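Local coordinates for piwi domain-containing protein (Vanderwaltozyma polyspora, PDB 5THE) that probably binds RNA as a budding-yeast Argonaute, represented here by its C-terminal lobe with the Piwi domain, at residues T16-L21 with V27-L32; V394-I399 with D436-S441. All coordinates share one frame; numbering follows the deposited sequence.

Contact 1 of 2, residues T16-L21 with V27-L32; sequences TKVDIL and VPSRIL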
loop_
_atom_site.group_PDB
_atom_site.type_symbol
_atom_site.label_atom_id
_atom_site.label_comp_id
_atom_site.label_asym_id
_atom_site.label_seq_id
_atom_site.Cartn_x
_atom_site.Cartn_y
_atom_site.Cartn_z
ATOM N N THR A 16 14.337 -21.925 8.438
ATOM C CA THR A 16 14.601 -22.581 9.712
ATOM C C THR A 16 13.371 -23.348 10.180
ATOM O O THR A 16 12.299 -22.761 10.352
ATOM C CB THR A 16 14.995 -21.542 10.749
ATOM O OG1 THR A 16 16.243 -20.961 10.367
ATOM C CG2 THR A 16 15.118 -22.187 12.131
ATOM N N LYS A 17 13.537 -24.645 10.430
ATOM C CA LYS A 17 12.430 -25.469 10.898
ATOM C C LYS A 17 12.283 -25.339 12.407
ATOM O O LYS A 17 13.269 -25.467 13.148
ATOM C CB LYS A 17 12.657 -26.934 10.530
ATOM C CG LYS A 17 12.992 -27.196 9.080
ATOM C CD LYS A 17 12.665 -28.653 8.743
ATOM C CE LYS A 17 13.547 -29.204 7.637
ATOM N NZ LYS A 17 13.450 -28.417 6.376
ATOM N N VAL A 18 11.057 -25.083 12.860
ATOM C CA VAL A 18 10.740 -25.097 14.287
ATOM C C VAL A 18 9.239 -25.310 14.436
ATOM O O VAL A 18 8.440 -24.776 13.661
ATOM C CB VAL A 18 11.213 -23.802 14.994
ATOM C CG1 VAL A 18 10.407 -22.593 14.543
ATOM C CG2 VAL A 18 11.152 -23.968 16.518
ATOM N N ASP A 19 8.859 -26.111 15.424
ATOM C CA ASP A 19 7.449 -26.263 15.748
ATOM C C ASP A 19 6.936 -25.023 16.465
ATOM O O ASP A 19 7.669 -24.350 17.193
ATOM C CB ASP A 19 7.210 -27.487 16.633
ATOM C CG ASP A 19 7.280 -28.794 15.869
ATOM O OD1 ASP A 19 7.432 -28.771 14.629
ATOM O OD2 ASP A 19 7.178 -29.852 16.524
ATOM N N ILE A 20 5.653 -24.729 16.267
ATOM C CA ILE A 20 4.990 -23.659 16.989
ATOM C C ILE A 20 3.680 -24.200 17.535
ATOM O O ILE A 20 3.211 -25.273 17.152
ATOM C CB ILE A 20 4.722 -22.411 16.117
ATOM C CG1 ILE A 20 3.797 -22.781 14.970
ATOM C CG2 ILE A 20 6.013 -21.805 15.582
ATOM C CD1 ILE A 20 3.377 -21.626 14.147
ATOM N N LEU A 21 3.089 -23.427 18.439
ATOM C CA LEU A 21 1.806 -23.764 19.020
ATOM C C LEU A 21 0.724 -22.942 18.342
ATOM O O LEU A 21 0.910 -21.753 18.059
ATOM C CB LEU A 21 1.811 -23.507 20.526
ATOM C CG LEU A 21 0.961 -24.396 21.425
ATOM C CD1 LEU A 21 1.106 -25.853 21.021
ATOM C CD2 LEU A 21 1.408 -24.200 22.871
ATOM N N VAL A 27 2.402 -27.483 15.567
ATOM C CA VAL A 27 2.481 -27.564 14.108
ATOM C C VAL A 27 3.889 -27.181 13.663
ATOM O O VAL A 27 4.563 -26.357 14.293
ATOM C CB VAL A 27 1.422 -26.640 13.433
ATOM C CG1 VAL A 27 1.837 -25.181 13.461
ATOM C CG2 VAL A 27 1.089 -27.079 12.017
ATOM N N PRO A 28 4.390 -27.823 12.601
ATOM C CA PRO A 28 5.707 -27.432 12.088
ATOM C C PRO A 28 5.621 -26.097 11.366
ATOM O O PRO A 28 4.654 -25.815 10.650
ATOM C CB PRO A 28 6.082 -28.570 11.127
ATOM C CG PRO A 28 4.791 -29.056 10.643
ATOM C CD PRO A 28 3.827 -28.935 11.814
ATOM N N SER A 29 6.634 -25.269 11.571
ATOM C CA SER A 29 6.763 -24.035 10.818
ATOM C C SER A 29 8.160 -23.954 10.233
ATOM O O SER A 29 9.094 -24.611 10.699
ATOM C CB SER A 29 6.504 -22.799 11.696
ATOM O OG SER A 29 7.658 -22.494 12.459
ATOM N N ARG A 30 8.299 -23.117 9.217
ATOM C CA ARG A 30 9.604 -22.719 8.719
ATOM C C ARG A 30 9.697 -21.202 8.779
ATOM O O ARG A 30 8.712 -20.503 8.539
ATOM C CB ARG A 30 9.841 -23.230 7.292
ATOM C CG ARG A 30 9.860 -24.749 7.194
ATOM C CD ARG A 30 9.712 -25.219 5.750
ATOM N NE ARG A 30 8.373 -24.945 5.239
ATOM C CZ ARG A 30 8.079 -23.973 4.380
ATOM N NH1 ARG A 30 9.047 -23.184 3.927
ATOM N NH2 ARG A 30 6.816 -23.786 3.983
ATOM N N ILE A 31 10.861 -20.689 9.137
ATOM C CA ILE A 31 11.065 -19.249 9.192
ATOM C C ILE A 31 11.907 -18.877 7.980
ATOM O O ILE A 31 13.064 -19.305 7.862
ATOM C CB ILE A 31 11.717 -18.822 10.511
ATOM C CG1 ILE A 31 10.854 -19.295 11.673
ATOM C CG2 ILE A 31 11.885 -17.303 10.581
ATOM C CD1 ILE A 31 11.579 -19.283 13.000
ATOM N N LEU A 32 11.311 -18.113 7.065
ATOM C CA LEU A 32 12.005 -17.625 5.884
ATOM C C LEU A 32 12.924 -16.455 6.228
ATOM O O LEU A 32 12.646 -15.654 7.123
ATOM C CB LEU A 32 11.003 -17.193 4.810
ATOM C CG LEU A 32 10.072 -18.288 4.278
ATOM C CD1 LEU A 32 9.236 -17.784 3.109
ATOM C CD2 LEU A 32 10.867 -19.525 3.862
#
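Thr16 pairs with Ile31 and Ile20 with Val27 at opposite ends of an antiparallel β hairpin, strands 16-22 and 25-31, which lies between two short strands: 397-398 pairs with its first arm and 423-425 with its second. Thr16-Ile31, Val18-Ser29 and Ile20-Val27 are hydrogen-bonded pairs, alternating with the non-hydrogen-bonded pairs Lys17-Arg30 and Asp19-Pro28. The proline thus sits where pairing with strand 16-22 asks no N-H of it. Asp19 OD1 lies 3.4 Å from Pro28 CA, while its other oxygen makes a salt bridge to Arg26. Arg30, on the same face, turns away from the hairpin partner to Asp426, Gln469 and the carbonyl of Lys14.

The other face carries Thr16, Val18, Ile20, Val27, Ser29 and Ile31. Ile20 CG1 presses on Val27 CG1 at 3.4 Å, closer than usual carbon contact, the two side chains lying side by side and pointing the same way. Val18 CG1 meets Ile31 CD1 at 3.8 Å.

Between these apolar pairs sits the hydroxyl of Ser29. With OG between its own backbone N and carbonyl carbon (chi1 80°), the hydroxyl donates to Val18 O at 2.7 Å, while Ser29 N reaches Val18 O at 2.8 Å from the opposite face of the carbonyl plane. Two donors on one acceptor give the buried Ser29 hydroxyl a bond within the hairpin itself and pin Val18 O from both faces.

Contact 2 of 2, residues V394-I399 with D436-S441; sequences VRFIPI and DFFIQS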
loop_
_atom_site.group_PDB
_atom_site.type_symbol
_atom_site.label_atom_id
_atom_site.label_comp_id
_atom_site.label_asym_id
_atom_site.label_seq_id
_atom_site.Cartn_x
_atom_site.Cartn_y
_atom_site.Cartn_z
ATOM N N VAL A 394 -6.579 -17.783 13.583
ATOM C CA VAL A 394 -5.371 -18.545 13.858
ATOM C C VAL A 394 -4.353 -17.655 14.557
ATOM O O VAL A 394 -4.117 -16.514 14.142
ATOM C CB VAL A 394 -4.798 -19.105 12.550
ATOM C CG1 VAL A 394 -3.561 -19.905 12.825
ATOM C CG2 VAL A 394 -5.854 -19.939 11.837
ATOM N N ARG A 395 -3.744 -18.175 15.620
ATOM C CA ARG A 395 -2.620 -17.514 16.265
ATOM C C ARG A 395 -1.474 -18.502 16.388
ATOM O O ARG A 395 -1.699 -19.702 16.580
ATOM C CB ARG A 395 -3.001 -16.972 17.648
ATOM C CG ARG A 395 -4.078 -15.913 17.622
ATOM C CD ARG A 395 -3.614 -14.665 16.888
ATOM N NE ARG A 395 -4.619 -13.606 16.942
ATOM C CZ ARG A 395 -5.624 -13.463 16.077
ATOM N NH1 ARG A 395 -5.781 -14.309 15.062
ATOM N NH2 ARG A 395 -6.471 -12.459 16.226
ATOM N N PHE A 396 -0.248 -17.988 16.247
ATOM C CA PHE A 396 0.989 -18.759 16.336
ATOM C C PHE A 396 1.710 -18.348 17.608
ATOM O O PHE A 396 1.987 -17.161 17.811
ATOM C CB PHE A 396 1.894 -18.494 15.133
ATOM C CG PHE A 396 1.317 -18.919 13.799
ATOM C CD1 PHE A 396 0.293 -19.855 13.730
ATOM C CD2 PHE A 396 1.841 -18.405 12.610
ATOM C CE1 PHE A 396 -0.222 -20.256 12.512
ATOM C CE2 PHE A 396 1.350 -18.810 11.390
ATOM C CZ PHE A 396 0.306 -19.733 11.334
ATOM N N ILE A 397 2.026 -19.316 18.456
ATOM C CA ILE A 397 2.704 -19.067 19.720
ATOM C C ILE A 397 4.056 -19.762 19.654
ATOM O O ILE A 397 4.116 -20.940 19.300
ATOM C CB ILE A 397 1.903 -19.560 20.940
ATOM C CG1 ILE A 397 0.498 -18.951 20.954
ATOM C CG2 ILE A 397 2.637 -19.258 22.240
ATOM C CD1 ILE A 397 0.472 -17.447 20.749
ATOM N N PRO A 398 5.148 -19.083 19.977
ATOM C CA PRO A 398 6.455 -19.730 19.896
ATOM C C PRO A 398 6.650 -20.706 21.041
ATOM O O PRO A 398 6.135 -20.525 22.142
ATOM C CB PRO A 398 7.437 -18.557 19.978
ATOM C CG PRO A 398 6.709 -17.517 20.729
ATOM C CD PRO A 398 5.250 -17.660 20.349
ATOM N N ILE A 399 7.410 -21.757 20.758
ATOM C CA ILE A 399 7.696 -22.793 21.733
ATOM C C ILE A 399 9.130 -22.716 22.247
ATOM O O ILE A 399 9.390 -23.096 23.393
ATOM C CB ILE A 399 7.412 -24.173 21.106
ATOM C CG1 ILE A 399 5.923 -24.366 20.874
ATOM C CG2 ILE A 399 7.933 -25.310 21.967
ATOM C CD1 ILE A 399 5.643 -25.686 20.163
ATOM N N ASP A 436 -2.733 -23.299 -0.096
ATOM C CA ASP A 436 -2.732 -22.218 0.878
ATOM C C ASP A 436 -1.562 -22.348 1.852
ATOM O O ASP A 436 -0.948 -23.411 2.010
ATOM C CB ASP A 436 -4.073 -22.132 1.635
ATOM C CG ASP A 436 -4.277 -23.281 2.622
ATOM O OD1 ASP A 436 -3.981 -24.442 2.279
ATOM O OD2 ASP A 436 -4.750 -23.018 3.745
ATOM N N PHE A 437 -1.229 -21.220 2.471
ATOM C CA PHE A 437 -0.153 -21.173 3.452
ATOM C C PHE A 437 -0.346 -19.924 4.296
ATOM O O PHE A 437 -0.998 -18.965 3.878
ATOM C CB PHE A 437 1.237 -21.201 2.794
ATOM C CG PHE A 437 1.428 -20.192 1.705
ATOM C CD1 PHE A 437 1.800 -18.891 2.001
ATOM C CD2 PHE A 437 1.255 -20.549 0.378
ATOM C CE1 PHE A 437 1.981 -17.962 1.001
ATOM C CE2 PHE A 437 1.435 -19.620 -0.641
ATOM C CZ PHE A 437 1.795 -18.321 -0.327
ATOM N N PHE A 438 0.185 -19.972 5.510
ATOM C CA PHE A 438 0.221 -18.815 6.390
ATOM C C PHE A 438 1.631 -18.254 6.398
ATOM O O PHE A 438 2.605 -19.013 6.388
ATOM C CB PHE A 438 -0.155 -19.174 7.831
ATOM C CG PHE A 438 -1.577 -19.603 8.021
ATOM C CD1 PHE A 438 -1.956 -20.917 7.794
ATOM C CD2 PHE A 438 -2.525 -18.700 8.492
ATOM C CE1 PHE A 438 -3.256 -21.324 7.997
ATOM C CE2 PHE A 438 -3.837 -19.101 8.707
ATOM C CZ PHE A 438 -4.204 -20.411 8.463
ATOM N N ILE A 439 1.742 -16.930 6.441
ATOM C CA ILE A 439 3.019 -16.292 6.757
ATOM C C ILE A 439 2.744 -15.179 7.755
ATOM O O ILE A 439 1.836 -14.368 7.562
ATOM C CB ILE A 439 3.753 -15.728 5.525
ATOM C CG1 ILE A 439 3.927 -16.784 4.434
ATOM C CG2 ILE A 439 5.118 -15.234 5.933
ATOM C CD1 ILE A 439 4.620 -16.259 3.147
ATOM N N GLN A 440 3.502 -15.158 8.832
ATOM C CA GLN A 440 3.483 -14.037 9.762
ATOM C C GLN A 440 4.752 -13.267 9.443
ATOM O O GLN A 440 5.836 -13.645 9.874
ATOM C CB GLN A 440 3.418 -14.517 11.210
ATOM C CG GLN A 440 3.279 -13.422 12.231
ATOM C CD GLN A 440 2.736 -13.958 13.544
ATOM O OE1 GLN A 440 1.955 -14.915 13.552
ATOM N NE2 GLN A 440 3.163 -13.366 14.656
ATOM N N SER A 441 4.618 -12.222 8.632
ATOM C CA SER A 441 5.776 -11.576 8.032
ATOM C C SER A 441 6.338 -10.451 8.888
ATOM O O SER A 441 7.476 -10.030 8.665
ATOM C CB SER A 441 5.386 -11.038 6.649
ATOM O OG SER A 441 4.128 -10.364 6.759
HETATM O O HOH W 1 3.133 -14.940 17.231
HETATM O O HOH W 2 0.318 -15.494 15.456
#
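Phe396 and Phe438 form an offset edge-to-face aromatic pair inside the Piwi domain, whose fold is RNase H-like; strand 435-440 supplies one ring and residues 394-399 the other. The centroids are 5.7 Å apart and the planes stand at 72°. Traced outward, Phe396 starts with CB near Gln440 OE1. Its CG is anti to its own carbonyl carbon (chi1 -63°), which sets the ring between Gln440 and Phe438, and CD2 passes 3.6 Å from Gln440 OE1, the ring and amide planes only 10° apart in tilt. CE2 then approaches Phe438 CB, and CZ comes to 3.6 Å from Phe438 CB, a carbon lying at the edge of the Phe396 ring and in its plane. Val394 CG2 adds a further apolar contact, 3.8 Å from Phe438 CZ. An alanine in place of Phe396 would probably leave a gap beside Phe438 CB and deprive the Phe438 ring of the edge that now meets its face. The backbone of Phe396 is tied to the strand through water: one molecule joins Phe396 O to Gln440 NE2, and a second water accepts from Phe396 N at 2.7 Å and lies 2.6 Å from Gln440 OE1.

Contacts 1 and 2 illustrate how two contacts are joined through adjacent strands, 16-22 and 397-398, their centres being only about 9 Å apart. The strands meet directly: Leu21 O and Ile397 N, 2.7 Å apart, make a probable hydrogen bond, and Ile20 CD1 packs on Phe396 CG at 3.4 Å. Strand 423-425 links them a second way, pairing with both 25-31 of contact 1 and 435-440 of contact 2. The two differ in their relation to the bound RNA. The nearest atom of contact 2 is about 3 Å from the bound RNA, and Arg395 NH2 makes a salt bridge to a phosphate. The nearest atom of contact 1 is about 13 Å from the bound RNA.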